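Local atomic coordinates of ferripyochelin binding protein (Salmonella enterica subsp. enterica serovar Typhimurium, PDB entry 3R3R), a protein that is of uncertain function but carries a zinc site and, as a gamma-class carbonic anhydrase family member, may be a related metalloenzyme. Residues R60-D65 with N169-W174; H80-I85 with V115-I120; E122-I127 with S162-S167; G142-G147 with K151-L156. All blocks are in the same frame, centred on the assembly; numbering follows the deposited sequence.

All four contacts belong to one left-handed beta-helix and the C-terminal helix 158-182 that runs along its outside. Contacts 1 and 3, about 13 Å apart between centres, use neighbouring segments of that helix against two different strands of the same sheet. Contact 4 touches contact 3, about 12 Å away between centres, since strands 125-127 and 143-146 are neighbours; its hairpin ends that sheet and leads into the helix. Along the chain, contact 1 encloses the other three, contact 2 closes before contact 3 opens, and contact 4 is nested inside contact 3. Contact 2, about 22 Å from contact 1 between centres and on the opposite side of the chain's centre, lies beside the zinc site.

Contact 1 of 4, residues R60-D65 with N169-W174; sequences RTNIQD and NNYVKW
Tyr171 reaches down from helix 158-182 and lays its ring against two amide side chains of the 60-65 segment, Asn62 and Gln64. These amide-ring contacts make up most of the meeting. The Asn62 amide stacks over one face of the ring with the two planes 18° apart; its CG is 3.5 Å from Tyr171 CG. Asn62 CG sits between its own backbone N and carbonyl carbon (chi1 55°), and this turn brings the flat amide against the CB-CG end of the tyrosine. Gln64 is an extended chain beyond CG and carries its amide to the phenol end, NE2 lying 3.3 Å from Tyr171 CE2. It approaches the ring obliquely although the planes are again close in tilt, 15° apart. The opposite face of the ring is occupied from within the helix: Trp174 puts CE3 over its centre, 3.7 Å above the plane. Trp43 adds an edge-to-face contact.

The apolar part is smaller. One methyl of Val172, CG2, rests 3.7 Å from Arg60 CB, on the aliphatic beginning of the arginine. The charged end of Arg60 goes elsewhere, NE to Asp89 and NH2 to Glu88 in salt bridges, so within 169-174 it is the hydrocarbon part of Arg60 that Val172 meets.

Asn62 and Gln64 are buried, alternate along the chain with the inward-facing Ile63, and point outward to the helix. The arrangement is that of a left-handed beta-helix with a C-terminal helix packed along an outer face, as in the gamma-class carbonic anhydrase family.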
loop_
_atom_site.group_PDB
_atom_site.type_symbol
_atom_site.label_atom_id
_atom_site.label_comp_id
_atom_site.label_asym_id
_atom_site.label_seq_id
_atom_site.Cartn_x
_atom_site.Cartn_y
_atom_site.Cartn_z
ATOM N N ARG A 60 -3.201 7.591 -7.184
ATOM C CA ARG A 60 -3.328 6.558 -8.212
ATOM C C ARG A 60 -2.732 5.229 -7.781
ATOM O O ARG A 60 -2.307 4.435 -8.614
ATOM C CB ARG A 60 -2.724 7.025 -9.556
ATOM C CG ARG A 60 -3.341 8.328 -10.100
ATOM C CD ARG A 60 -2.606 8.857 -11.335
ATOM N NE ARG A 60 -1.183 9.007 -11.071
ATOM C CZ ARG A 60 -0.625 10.043 -10.445
ATOM N NH1 ARG A 60 -1.344 11.097 -10.050
ATOM N NH2 ARG A 60 0.680 10.034 -10.225
ATOM N N THR A 61 -2.724 4.988 -6.477
ATOM C CA THR A 61 -2.230 3.728 -5.925
ATOM C C THR A 61 -3.389 2.820 -5.546
ATOM O O THR A 61 -4.401 3.282 -4.999
ATOM C CB THR A 61 -1.309 4.025 -4.730
ATOM O OG1 THR A 61 -0.065 4.497 -5.271
ATOM C CG2 THR A 61 -1.095 2.806 -3.808
ATOM N N ASN A 62 -3.254 1.534 -5.889
ATOM C CA ASN A 62 -4.243 0.535 -5.538
ATOM C C ASN A 62 -3.729 -0.354 -4.416
ATOM O O ASN A 62 -2.565 -0.778 -4.411
ATOM C CB ASN A 62 -4.697 -0.281 -6.763
ATOM C CG ASN A 62 -3.547 -0.944 -7.509
ATOM O OD1 ASN A 62 -2.911 -0.341 -8.413
ATOM N ND2 ASN A 62 -3.281 -2.178 -7.156
ATOM N N ILE A 63 -4.614 -0.604 -3.460
ATOM C CA ILE A 63 -4.367 -1.547 -2.391
ATOM C C ILE A 63 -5.371 -2.682 -2.567
ATOM O O ILE A 63 -6.567 -2.521 -2.300
ATOM C CB ILE A 63 -4.542 -0.907 -0.981
ATOM C CG1 ILE A 63 -3.719 0.390 -0.823
ATOM C CG2 ILE A 63 -4.175 -1.929 0.095
ATOM C CD1 ILE A 63 -2.231 0.220 -1.008
ATOM N N GLN A 64 -4.881 -3.825 -3.032
ATOM C CA GLN A 64 -5.765 -4.889 -3.478
ATOM C C GLN A 64 -6.308 -5.773 -2.357
ATOM O O GLN A 64 -5.857 -5.732 -1.191
ATOM C CB GLN A 64 -5.092 -5.716 -4.570
ATOM C CG GLN A 64 -4.864 -4.929 -5.835
ATOM C CD GLN A 64 -4.074 -5.742 -6.853
ATOM O OE1 GLN A 64 -4.036 -6.983 -6.776
ATOM N NE2 GLN A 64 -3.472 -5.070 -7.814
ATOM N N ASP A 65 -7.288 -6.574 -2.756
ATOM C CA ASP A 65 -8.177 -7.292 -1.859
ATOM C C ASP A 65 -7.405 -8.121 -0.857
ATOM O O ASP A 65 -6.453 -8.835 -1.214
ATOM C CB ASP A 65 -9.063 -8.271 -2.654
ATOM C CG ASP A 65 -9.409 -7.790 -4.075
ATOM O OD1 ASP A 65 -10.623 -7.689 -4.408
ATOM O OD2 ASP A 65 -8.478 -7.569 -4.883
ATOM N N ASN A 169 -2.366 2.438 -14.096
ATOM C CA ASN A 169 -3.375 3.031 -14.980
ATOM C C ASN A 169 -4.640 2.163 -15.057
ATOM O O ASN A 169 -5.768 2.671 -14.984
ATOM C CB ASN A 169 -2.827 3.226 -16.397
ATOM C CG ASN A 169 -1.710 4.263 -16.485
ATOM O OD1 ASN A 169 -1.423 4.998 -15.540
ATOM N ND2 ASN A 169 -1.081 4.323 -17.647
ATOM N N ASN A 170 -4.447 0.854 -15.220
ATOM C CA ASN A 170 -5.566 -0.073 -15.298
ATOM C C ASN A 170 -6.399 0.001 -14.031
ATOM O O ASN A 170 -7.627 0.053 -14.083
ATOM C CB ASN A 170 -5.085 -1.516 -15.492
ATOM C CG ASN A 170 -4.532 -1.764 -16.877
ATOM O OD1 ASN A 170 -4.849 -1.035 -17.813
ATOM N ND2 ASN A 170 -3.714 -2.809 -17.018
ATOM N N TYR A 171 -5.723 -0.000 -12.883
ATOM C CA TYR A 171 -6.439 0.006 -11.611
ATOM C C TYR A 171 -7.175 1.319 -11.340
ATOM O O TYR A 171 -8.222 1.312 -10.700
ATOM C CB TYR A 171 -5.537 -0.420 -10.435
ATOM C CG TYR A 171 -5.779 -1.875 -10.081
ATOM C CD1 TYR A 171 -6.808 -2.224 -9.211
ATOM C CD2 TYR A 171 -5.036 -2.898 -10.660
ATOM C CE1 TYR A 171 -7.090 -3.545 -8.909
ATOM C CE2 TYR A 171 -5.314 -4.240 -10.366
ATOM C CZ TYR A 171 -6.340 -4.544 -9.485
ATOM O OH TYR A 171 -6.635 -5.850 -9.149
ATOM N N VAL A 172 -6.667 2.440 -11.840
ATOM C CA VAL A 172 -7.437 3.680 -11.748
ATOM C C VAL A 172 -8.715 3.557 -12.598
ATOM O O VAL A 172 -9.813 3.901 -12.153
ATOM C CB VAL A 172 -6.605 4.905 -12.198
ATOM C CG1 VAL A 172 -7.511 6.127 -12.423
ATOM C CG2 VAL A 172 -5.527 5.205 -11.159
ATOM N N LYS A 173 -8.586 3.037 -13.816
ATOM C CA LYS A 173 -9.754 2.829 -14.668
ATOM C C LYS A 173 -10.775 1.905 -13.992
ATOM O O LYS A 173 -11.985 2.183 -13.993
ATOM C CB LYS A 173 -9.339 2.257 -16.029
ATOM C CG LYS A 173 -8.460 3.174 -16.874
ATOM C CD LYS A 173 -8.211 2.568 -18.251
ATOM C CE LYS A 173 -7.138 3.332 -19.007
ATOM N NZ LYS A 173 -5.820 3.195 -18.332
ATOM N N TRP A 174 -10.293 0.808 -13.418
ATOM C CA TRP A 174 -11.194 -0.161 -12.822
ATOM C C TRP A 174 -11.883 0.403 -11.587
ATOM O O TRP A 174 -13.083 0.212 -11.419
ATOM C CB TRP A 174 -10.479 -1.495 -12.560
ATOM C CG TRP A 174 -10.002 -2.155 -13.855
ATOM C CD1 TRP A 174 -10.581 -2.048 -15.102
ATOM C CD2 TRP A 174 -8.830 -2.960 -14.034
ATOM N NE1 TRP A 174 -9.842 -2.747 -16.021
ATOM C CE2 TRP A 174 -8.766 -3.318 -15.392
ATOM C CE3 TRP A 174 -7.832 -3.422 -13.172
ATOM C CZ2 TRP A 174 -7.758 -4.130 -15.902
ATOM C CZ3 TRP A 174 -6.825 -4.215 -13.689
ATOM C CH2 TRP A 174 -6.790 -4.553 -15.040
#

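Contact 2 of 4, residues H80-I85 with V115-I120; sequences HGNPLI and VLDGAI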
loop_
_atom_site.group_PDB
_atom_site.type_symbol
_atom_site.label_atom_id
_atom_site.label_comp_id
_atom_site.label_asym_id
_atom_site.label_seq_id
_atom_site.Cartn_x
_atom_site.Cartn_y
_atom_site.Cartn_z
ATOM N N HIS A 80 10.365 7.785 16.381
ATOM C CA HIS A 80 9.588 8.021 15.164
ATOM C C HIS A 80 8.616 6.871 14.920
ATOM O O HIS A 80 7.713 6.984 14.095
ATOM C CB HIS A 80 10.549 8.112 13.963
ATOM C CG HIS A 80 9.901 8.563 12.684
ATOM N ND1 HIS A 80 9.870 7.790 11.541
ATOM C CD2 HIS A 80 9.273 9.721 12.370
ATOM C CE1 HIS A 80 9.238 8.447 10.584
ATOM N NE2 HIS A 80 8.862 9.620 11.062
ATOM N N GLY A 81 8.861 5.740 15.580
ATOM C CA GLY A 81 8.187 4.508 15.206
ATOM C C GLY A 81 8.491 4.167 13.751
ATOM O O GLY A 81 9.519 4.570 13.201
ATOM N N ASN A 82 7.606 3.397 13.124
ATOM C CA ASN A 82 7.715 3.092 11.691
ATOM C C ASN A 82 6.375 3.341 11.037
ATOM O O ASN A 82 5.496 2.484 11.088
ATOM C CB ASN A 82 8.190 1.661 11.439
ATOM C CG ASN A 82 9.557 1.398 12.043
ATOM O OD1 ASN A 82 10.589 1.630 11.399
ATOM N ND2 ASN A 82 9.579 0.917 13.265
ATOM N N PRO A 83 6.205 4.529 10.443
ATOM C CA PRO A 83 4.972 4.794 9.701
ATOM C C PRO A 83 5.031 4.038 8.375
ATOM O O PRO A 83 6.067 3.461 8.024
ATOM C CB PRO A 83 5.033 6.310 9.457
ATOM C CG PRO A 83 6.521 6.586 9.361
ATOM C CD PRO A 83 7.166 5.649 10.363
ATOM N N LEU A 84 3.924 4.053 7.645
ATOM C CA LEU A 84 3.844 3.376 6.366
ATOM C C LEU A 84 3.662 4.433 5.293
ATOM O O LEU A 84 2.653 5.159 5.298
ATOM C CB LEU A 84 2.663 2.406 6.383
ATOM C CG LEU A 84 2.369 1.677 5.064
ATOM C CD1 LEU A 84 3.579 0.894 4.544
ATOM C CD2 LEU A 84 1.184 0.742 5.287
ATOM N N ILE A 85 4.630 4.520 4.383
ATOM C CA ILE A 85 4.637 5.561 3.367
ATOM C C ILE A 85 4.657 4.877 2.019
ATOM O O ILE A 85 5.556 4.088 1.754
ATOM C CB ILE A 85 5.883 6.448 3.513
ATOM C CG1 ILE A 85 5.858 7.178 4.862
ATOM C CG2 ILE A 85 5.963 7.439 2.343
ATOM C CD1 ILE A 85 7.206 7.785 5.298
ATOM N N VAL A 115 6.197 -7.101 3.476
ATOM C CA VAL A 115 7.251 -6.081 3.500
ATOM C C VAL A 115 7.297 -5.509 4.909
ATOM O O VAL A 115 6.275 -5.019 5.400
ATOM C CB VAL A 115 6.996 -4.949 2.464
ATOM C CG1 VAL A 115 8.172 -3.972 2.472
ATOM C CG2 VAL A 115 6.757 -5.528 1.061
ATOM N N LEU A 116 8.464 -5.586 5.553
ATOM C CA LEU A 116 8.559 -5.302 6.986
ATOM C C LEU A 116 9.145 -3.928 7.334
ATOM O O LEU A 116 9.538 -3.146 6.469
ATOM C CB LEU A 116 9.341 -6.424 7.672
ATOM C CG LEU A 116 8.730 -7.824 7.520
ATOM C CD1 LEU A 116 9.673 -8.851 8.149
ATOM C CD2 LEU A 116 7.324 -7.889 8.147
ATOM N N ASP A 117 9.196 -3.654 8.629
ATOM C CA ASP A 117 9.471 -2.293 9.058
ATOM C C ASP A 117 10.833 -1.778 8.651
ATOM O O ASP A 117 11.849 -2.480 8.722
ATOM C CB ASP A 117 9.304 -2.170 10.568
ATOM C CG ASP A 117 8.006 -2.736 11.025
ATOM O OD1 ASP A 117 7.900 -3.963 10.992
ATOM O OD2 ASP A 117 7.082 -1.964 11.351
ATOM N N GLY A 118 10.837 -0.517 8.226
ATOM C CA GLY A 118 12.068 0.138 7.837
ATOM C C GLY A 118 12.576 -0.266 6.468
ATOM O O GLY A 118 13.570 0.279 5.996
ATOM N N ALA A 119 11.932 -1.229 5.817
ATOM C CA ALA A 119 12.330 -1.530 4.445
ATOM C C ALA A 119 12.074 -0.297 3.576
ATOM O O ALA A 119 11.144 0.478 3.837
ATOM C CB ALA A 119 11.570 -2.743 3.898
ATOM N N ILE A 120 12.912 -0.115 2.560
ATOM C CA ILE A 120 12.787 0.999 1.636
ATOM C C ILE A 120 12.820 0.439 0.233
ATOM O O ILE A 120 13.824 -0.122 -0.187
ATOM C CB ILE A 120 13.932 2.008 1.816
ATOM C CG1 ILE A 120 13.900 2.600 3.231
ATOM C CG2 ILE A 120 13.821 3.099 0.776
ATOM C CD1 ILE A 120 15.122 3.398 3.587
#
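Asn82 and Asp117 meet through matching first torsions: in each, CG lies opposite the carbonyl carbon and beside the backbone N (chi1 -60° in Asn82, -50° in Asp117). The two short side chains thereby turn toward each other from corners two coils apart, with the coil of His99 between them in strand order, and cross at about a right angle, with amide and carboxylate planes 71° apart. The touch is between the root of one side chain and the body of the other: Asn82 CB is 3.8 Å from Asp117 OD2, and Asn82 CG is 3.9 Å from Asp117 CB, in van der Waals contact without stacking. The end of the asparagine also comes up beside the backbone N of Gly118.

Asp117 and Gly118 are the middle residues of a type II turn from Leu116 to Ala119, closed by the bond from Ala119 N to Leu116 O, 3.1 Å long. This tight corner links strands 114-115 and 120-121, while Asn82 lies near the end of the loop that leads into strand 84-86.

In the conformer described, the polar partners of Asp117 come from other parts of the chain: OD2 bonds to Thr72 OG1 and to ND1 of His99, a zinc ligand, and OD1 has a weak bond to Gln135. Thr72 also joins the backbone of Asn82, linking both sides of the contact. Asn82 thus flanks a second-shell carboxylate. Two bonds to OD2 would restrain the carboxylate, and through ND1 it would help fix the rotation of the His99 imidazole and probably make that ring a stronger zinc donor.

Contact 3 of 4, residues E122-I127 with S162-S167; sequences EDDVMI and SGLQYS
The carboxylate of Asp124 is the flat group nearest to Leu164, and it comes near the methyl only loosely, OD1 being 4.3 Å from Leu164 CD1. Its polar edges serve other residues, OD1 forming a salt bridge with Arg106 and OD2 a long, weak ion pair with Arg161 of the same helix as Leu164. The other flat group is the ring of Tyr166, which in the conformer described has the carbonyl oxygen of Ser162 over one face, 3.4 Å above the plane and offset toward the rim; it belongs to a different side of the helix from Leu164.

Leu164 carries the contact by itself, splitting its two methyls over the bend where the corner at Asp124 enters strand 125-127. CD1 sits 3.7 Å from Asp124 CA, against main chain. CD2 is 3.8 Å from Val125 O and 4.1 Å from CE of Met126, the one apolar side-chain pair here. That last contact holds for one of two Met126 conformers, in which CG is anti to the backbone N (chi1 -176°), the chain stays extended to SD, and a bend at chi3 (-36°) brings CE back to the leucine. Leu156 touches both Met126 and Leu164 and fills in beside them.

At this coil the helix meets the sheet through a buried leucine set on backbone and methionine, with charges at its border. The contact is van der Waals in kind and probably owes more to burial of Leu164 than to polar pairing, while the aspartate's pairing with Arg106 and, weakly, Arg161 probably offsets its charge.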
loop_
_atom_site.group_PDB
_atom_site.type_symbol
_atom_site.label_atom_id
_atom_site.label_comp_id
_atom_site.label_asym_id
_atom_site.label_seq_id
_atom_site.Cartn_x
_atom_site.Cartn_y
_atom_site.Cartn_z
ATOM N N GLU A 122 12.733 1.388 -3.554
ATOM C CA GLU A 122 12.889 2.537 -4.434
ATOM C C GLU A 122 11.881 2.502 -5.601
ATOM O O GLU A 122 11.116 1.535 -5.760
ATOM C CB GLU A 122 14.335 2.596 -4.921
ATOM C CG GLU A 122 15.329 2.811 -3.766
ATOM C CD GLU A 122 16.787 2.875 -4.222
ATOM O OE1 GLU A 122 17.036 2.820 -5.444
ATOM O OE2 GLU A 122 17.688 2.969 -3.357
ATOM N N ASP A 123 11.851 3.567 -6.400
ATOM C CA ASP A 123 10.904 3.658 -7.509
ATOM C C ASP A 123 11.176 2.567 -8.544
ATOM O O ASP A 123 12.306 2.095 -8.670
ATOM C CB ASP A 123 11.044 5.012 -8.229
ATOM C CG ASP A 123 10.824 6.220 -7.324
ATOM O OD1 ASP A 123 10.176 6.146 -6.271
ATOM O OD2 ASP A 123 11.277 7.300 -7.722
ATOM N N ASP A 124 10.156 2.207 -9.326
ATOM C CA ASP A 124 10.337 1.333 -10.498
ATOM C C ASP A 124 10.909 -0.029 -10.089
ATOM O O ASP A 124 11.942 -0.473 -10.602
ATOM C CB ASP A 124 11.221 1.999 -11.554
ATOM C CG ASP A 124 10.609 3.276 -12.094
ATOM O OD1 ASP A 124 9.450 3.227 -12.540
ATOM O OD2 ASP A 124 11.268 4.335 -12.044
ATOM N N VAL A 125 10.219 -0.697 -9.168
ATOM C CA VAL A 125 10.651 -1.994 -8.668
ATOM C C VAL A 125 9.492 -2.968 -8.774
ATOM O O VAL A 125 8.323 -2.587 -8.576
ATOM C CB VAL A 125 11.105 -1.894 -7.190
ATOM C CG1 VAL A 125 11.261 -3.276 -6.533
ATOM C CG2 VAL A 125 12.416 -1.127 -7.106
ATOM N N MET A 126 9.809 -4.221 -9.114
ATOM C CA MET A 126 8.809 -5.281 -9.047
ATOM C C MET A 126 9.234 -6.323 -8.048
ATOM O O MET A 126 10.398 -6.745 -8.026
ATOM C CB MET A 126 8.643 -5.958 -10.401
ATOM C CG MET A 126 7.558 -7.017 -10.473
ATOM S SD MET A 126 7.468 -7.629 -12.177
ATOM C CE MET A 126 7.799 -6.123 -13.082
ATOM N N ILE A 127 8.286 -6.744 -7.221
ATOM C CA ILE A 127 8.506 -7.817 -6.245
ATOM C C ILE A 127 7.606 -8.982 -6.640
ATOM O O ILE A 127 6.429 -8.798 -6.825
ATOM C CB ILE A 127 8.166 -7.320 -4.830
ATOM C CG1 ILE A 127 9.092 -6.138 -4.466
ATOM C CG2 ILE A 127 8.244 -8.460 -3.796
ATOM C CD1 ILE A 127 8.641 -5.341 -3.314
ATOM N N SER A 162 7.624 -0.338 -18.173
ATOM C CA SER A 162 6.393 0.280 -18.638
ATOM C C SER A 162 5.166 -0.374 -17.990
ATOM O O SER A 162 4.164 0.296 -17.697
ATOM C CB SER A 162 6.304 0.182 -20.158
ATOM O OG SER A 162 5.147 0.846 -20.615
ATOM N N GLY A 163 5.242 -1.683 -17.772
ATOM C CA GLY A 163 4.139 -2.430 -17.183
ATOM C C GLY A 163 3.775 -1.955 -15.789
ATOM O O GLY A 163 2.628 -2.112 -15.373
ATOM N N LEU A 164 4.735 -1.400 -15.052
ATOM C CA LEU A 164 4.434 -0.859 -13.729
ATOM C C LEU A 164 3.422 0.282 -13.840
ATOM O O LEU A 164 2.465 0.373 -13.062
ATOM C CB LEU A 164 5.709 -0.354 -13.072
ATOM C CG LEU A 164 6.751 -1.445 -12.836
ATOM C CD1 LEU A 164 8.018 -0.796 -12.346
ATOM C CD2 LEU A 164 6.297 -2.497 -11.814
ATOM N N GLN A 165 3.635 1.158 -14.817
ATOM C CA GLN A 165 2.705 2.258 -15.031
ATOM C C GLN A 165 1.354 1.771 -15.566
ATOM O O GLN A 165 0.297 2.254 -15.148
ATOM C CB GLN A 165 3.317 3.283 -15.986
ATOM C CG GLN A 165 2.469 4.543 -16.133
ATOM C CD GLN A 165 2.394 5.348 -14.841
ATOM O OE1 GLN A 165 3.421 5.689 -14.251
ATOM N NE2 GLN A 165 1.179 5.646 -14.390
ATOM N N TYR A 166 1.406 0.820 -16.497
ATOM C CA TYR A 166 0.192 0.235 -17.064
ATOM C C TYR A 166 -0.692 -0.373 -15.971
ATOM O O TYR A 166 -1.906 -0.175 -15.979
ATOM C CB TYR A 166 0.528 -0.805 -18.138
ATOM C CG TYR A 166 1.241 -0.235 -19.345
ATOM C CD1 TYR A 166 1.125 1.108 -19.675
ATOM C CD2 TYR A 166 2.033 -1.040 -20.153
ATOM C CE1 TYR A 166 1.774 1.634 -20.780
ATOM C CE2 TYR A 166 2.689 -0.525 -21.256
ATOM C CZ TYR A 166 2.554 0.816 -21.568
ATOM O OH TYR A 166 3.202 1.347 -22.667
ATOM N N SER A 167 -0.088 -1.078 -15.021
ATOM C CA SER A 167 -0.837 -1.659 -13.913
ATOM C C SER A 167 -1.583 -0.575 -13.118
ATOM O O SER A 167 -2.779 -0.690 -12.843
ATOM C CB SER A 167 0.122 -2.412 -12.994
ATOM O OG SER A 167 -0.553 -2.925 -11.862
#

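Contact 4 of 4, residues G142-G147 with K151-L156; sequences GYLYLG and KQIRPL
Leu144 is tied at both backbone polar atoms to the returning strand 151-155. Leu144 N donates to Arg154 O at 2.9 Å, nearly straight at 173°, and Leu144 O receives Ile153 N at 2.8 Å. Nearer the turn, Leu146 and Lys151 exchange a pair of bonds, Lys151 N to Leu146 O being 2.9 Å. At the far end Leu156 N reaches Gly142 O, also at 2.9 Å.

Stacking comes next. The Gln152 amide lies over one face of the Tyr143 ring with planes 9° apart, Gln152 CD standing 3.4 Å from Tyr143 CD2. Gln152 CG, anti to the backbone N (chi1 -170°), also runs alongside Tyr145, whose OH in the conformer described is hydrogen-bonded to the backbone O of Glu140. On the other side of the sheet, Leu144 CD2 lies over the Arg154 guanidinium, 3.8 Å from NH2, while NH1 makes a salt bridge with Glu160.

Apolar contacts complete the pairing: Leu146 CD2 to Ile153 CG1 at 3.6 Å in the conformer described, Tyr143 against the Pro155 ring, and Leu144 CB on Leu156.

Ile153 and Arg154 both face Leu144, and Ile153 has helix-like backbone angles. This is a classic beta bulge in an antiparallel hairpin, which adds an antiparallel edge strand to the parallel coils of the beta-helix before the chain turns into helix 158-182.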
loop_
_atom_site.group_PDB
_atom_site.type_symbol
_atom_site.label_atom_id
_atom_site.label_comp_id
_atom_site.label_asym_id
_atom_site.label_seq_id
_atom_site.Cartn_x
_atom_site.Cartn_y
_atom_site.Cartn_z
ATOM N N GLY A 142 14.699 -0.268 -10.293
ATOM C CA GLY A 142 14.879 -0.811 -11.628
ATOM C C GLY A 142 15.129 -2.301 -11.734
ATOM O O GLY A 142 15.514 -2.781 -12.797
ATOM N N TYR A 143 14.862 -3.024 -10.648
ATOM C CA TYR A 143 15.118 -4.460 -10.573
ATOM C C TYR A 143 13.893 -5.259 -10.151
ATOM O O TYR A 143 12.940 -4.726 -9.552
ATOM C CB TYR A 143 16.250 -4.771 -9.583
ATOM C CG TYR A 143 17.604 -4.327 -10.071
ATOM C CD1 TYR A 143 18.004 -3.001 -9.955
ATOM C CD2 TYR A 143 18.480 -5.225 -10.670
ATOM C CE1 TYR A 143 19.242 -2.589 -10.421
ATOM C CE2 TYR A 143 19.720 -4.820 -11.130
ATOM C CZ TYR A 143 20.091 -3.507 -11.006
ATOM O OH TYR A 143 21.331 -3.124 -11.464
ATOM N N LEU A 144 13.947 -6.543 -10.499
ATOM C CA LEU A 144 13.042 -7.570 -10.013
ATOM C C LEU A 144 13.645 -8.233 -8.784
ATOM O O LEU A 144 14.814 -8.634 -8.801
ATOM C CB LEU A 144 12.853 -8.629 -11.097
ATOM C CG LEU A 144 12.104 -9.892 -10.661
ATOM C CD1 LEU A 144 10.658 -9.554 -10.320
ATOM C CD2 LEU A 144 12.148 -10.960 -11.745
ATOM N N TYR A 145 12.832 -8.343 -7.733
ATOM C CA TYR A 145 13.209 -9.045 -6.514
ATOM C C TYR A 145 12.207 -10.140 -6.266
ATOM O O TYR A 145 11.002 -9.944 -6.459
ATOM C CB TYR A 145 13.184 -8.079 -5.327
ATOM C CG TYR A 145 14.143 -6.945 -5.534
ATOM C CD1 TYR A 145 15.455 -7.038 -5.086
ATOM C CD2 TYR A 145 13.763 -5.812 -6.248
ATOM C CE1 TYR A 145 16.352 -6.020 -5.304
ATOM C CE2 TYR A 145 14.650 -4.787 -6.470
ATOM C CZ TYR A 145 15.951 -4.897 -5.996
ATOM O OH TYR A 145 16.860 -3.894 -6.218
ATOM N N LEU A 146 12.700 -11.295 -5.853
ATOM C CA LEU A 146 11.754 -12.325 -5.425
ATOM C C LEU A 146 12.410 -13.307 -4.476
ATOM O O LEU A 146 13.609 -13.400 -4.355
ATOM C CB LEU A 146 11.157 -13.029 -6.640
ATOM C CG LEU A 146 12.148 -13.892 -7.416
ATOM C CD1 LEU A 146 12.133 -15.318 -6.892
ATOM C CD2 LEU A 146 11.852 -13.872 -8.920
ATOM N N GLY A 147 11.541 -13.954 -3.702
ATOM C CA GLY A 147 11.978 -14.926 -2.721
ATOM C C GLY A 147 11.660 -14.507 -1.306
ATOM O O GLY A 147 11.219 -13.389 -1.038
ATOM N N LYS A 151 15.762 -11.862 -3.121
ATOM C CA LYS A 151 17.050 -11.696 -3.773
ATOM C C LYS A 151 16.817 -10.794 -4.976
ATOM O O LYS A 151 15.778 -10.827 -5.570
ATOM C CB LYS A 151 17.581 -13.034 -4.282
ATOM C CG LYS A 151 17.810 -14.061 -3.201
ATOM C CD LYS A 151 18.764 -13.526 -2.183
ATOM C CE LYS A 151 19.333 -14.639 -1.270
ATOM N NZ LYS A 151 18.492 -15.011 -0.099
ATOM N N GLN A 152 17.818 -9.992 -5.320
ATOM C CA GLN A 152 17.772 -9.193 -6.540
ATOM C C GLN A 152 18.053 -10.123 -7.705
ATOM O O GLN A 152 19.137 -10.699 -7.780
ATOM C CB GLN A 152 18.832 -8.097 -6.491
ATOM C CG GLN A 152 18.674 -7.081 -7.610
ATOM C CD GLN A 152 19.791 -6.068 -7.639
ATOM O OE1 GLN A 152 19.646 -4.932 -7.174
ATOM N NE2 GLN A 152 20.919 -6.473 -8.183
ATOM N N ILE A 153 17.097 -10.275 -8.615
ATOM C CA ILE A 153 17.201 -11.276 -9.675
ATOM C C ILE A 153 17.885 -10.698 -10.912
ATOM O O ILE A 153 18.846 -11.281 -11.427
ATOM C CB ILE A 153 15.798 -11.828 -10.057
ATOM C CG1 ILE A 153 15.063 -12.342 -8.817
ATOM C CG2 ILE A 153 15.897 -12.927 -11.112
ATOM C CD1 ILE A 153 15.798 -13.440 -8.110
ATOM N N ARG A 154 17.404 -9.544 -11.374
ATOM C CA ARG A 154 17.867 -8.979 -12.640
ATOM C C ARG A 154 17.198 -7.627 -12.839
ATOM O O ARG A 154 16.192 -7.336 -12.194
ATOM C CB ARG A 154 17.469 -9.894 -13.794
ATOM C CG ARG A 154 15.966 -10.112 -13.900
ATOM C CD ARG A 154 15.626 -10.759 -15.225
ATOM N NE ARG A 154 14.226 -11.173 -15.299
ATOM C CZ ARG A 154 13.194 -10.353 -15.502
ATOM N NH1 ARG A 154 13.394 -9.052 -15.646
ATOM N NH2 ARG A 154 11.957 -10.835 -15.557
ATOM N N PRO A 155 17.746 -6.789 -13.732
ATOM C CA PRO A 155 17.039 -5.546 -14.059
ATOM C C PRO A 155 15.697 -5.855 -14.700
ATOM O O PRO A 155 15.534 -6.881 -15.369
ATOM C CB PRO A 155 17.958 -4.879 -15.090
ATOM C CG PRO A 155 19.309 -5.443 -14.786
ATOM C CD PRO A 155 19.049 -6.876 -14.412
ATOM N N LEU A 156 14.738 -4.967 -14.478
ATOM C CA LEU A 156 13.470 -5.007 -15.192
ATOM C C LEU A 156 13.719 -4.774 -16.667
ATOM O O LEU A 156 14.516 -3.897 -17.046
ATOM C CB LEU A 156 12.548 -3.892 -14.698
ATOM C CG LEU A 156 12.082 -4.047 -13.248
ATOM C CD1 LEU A 156 11.044 -2.981 -12.936
ATOM C CD2 LEU A 156 11.499 -5.440 -12.987
HETATM O O HOH W 1 15.792 -1.874 -15.436
#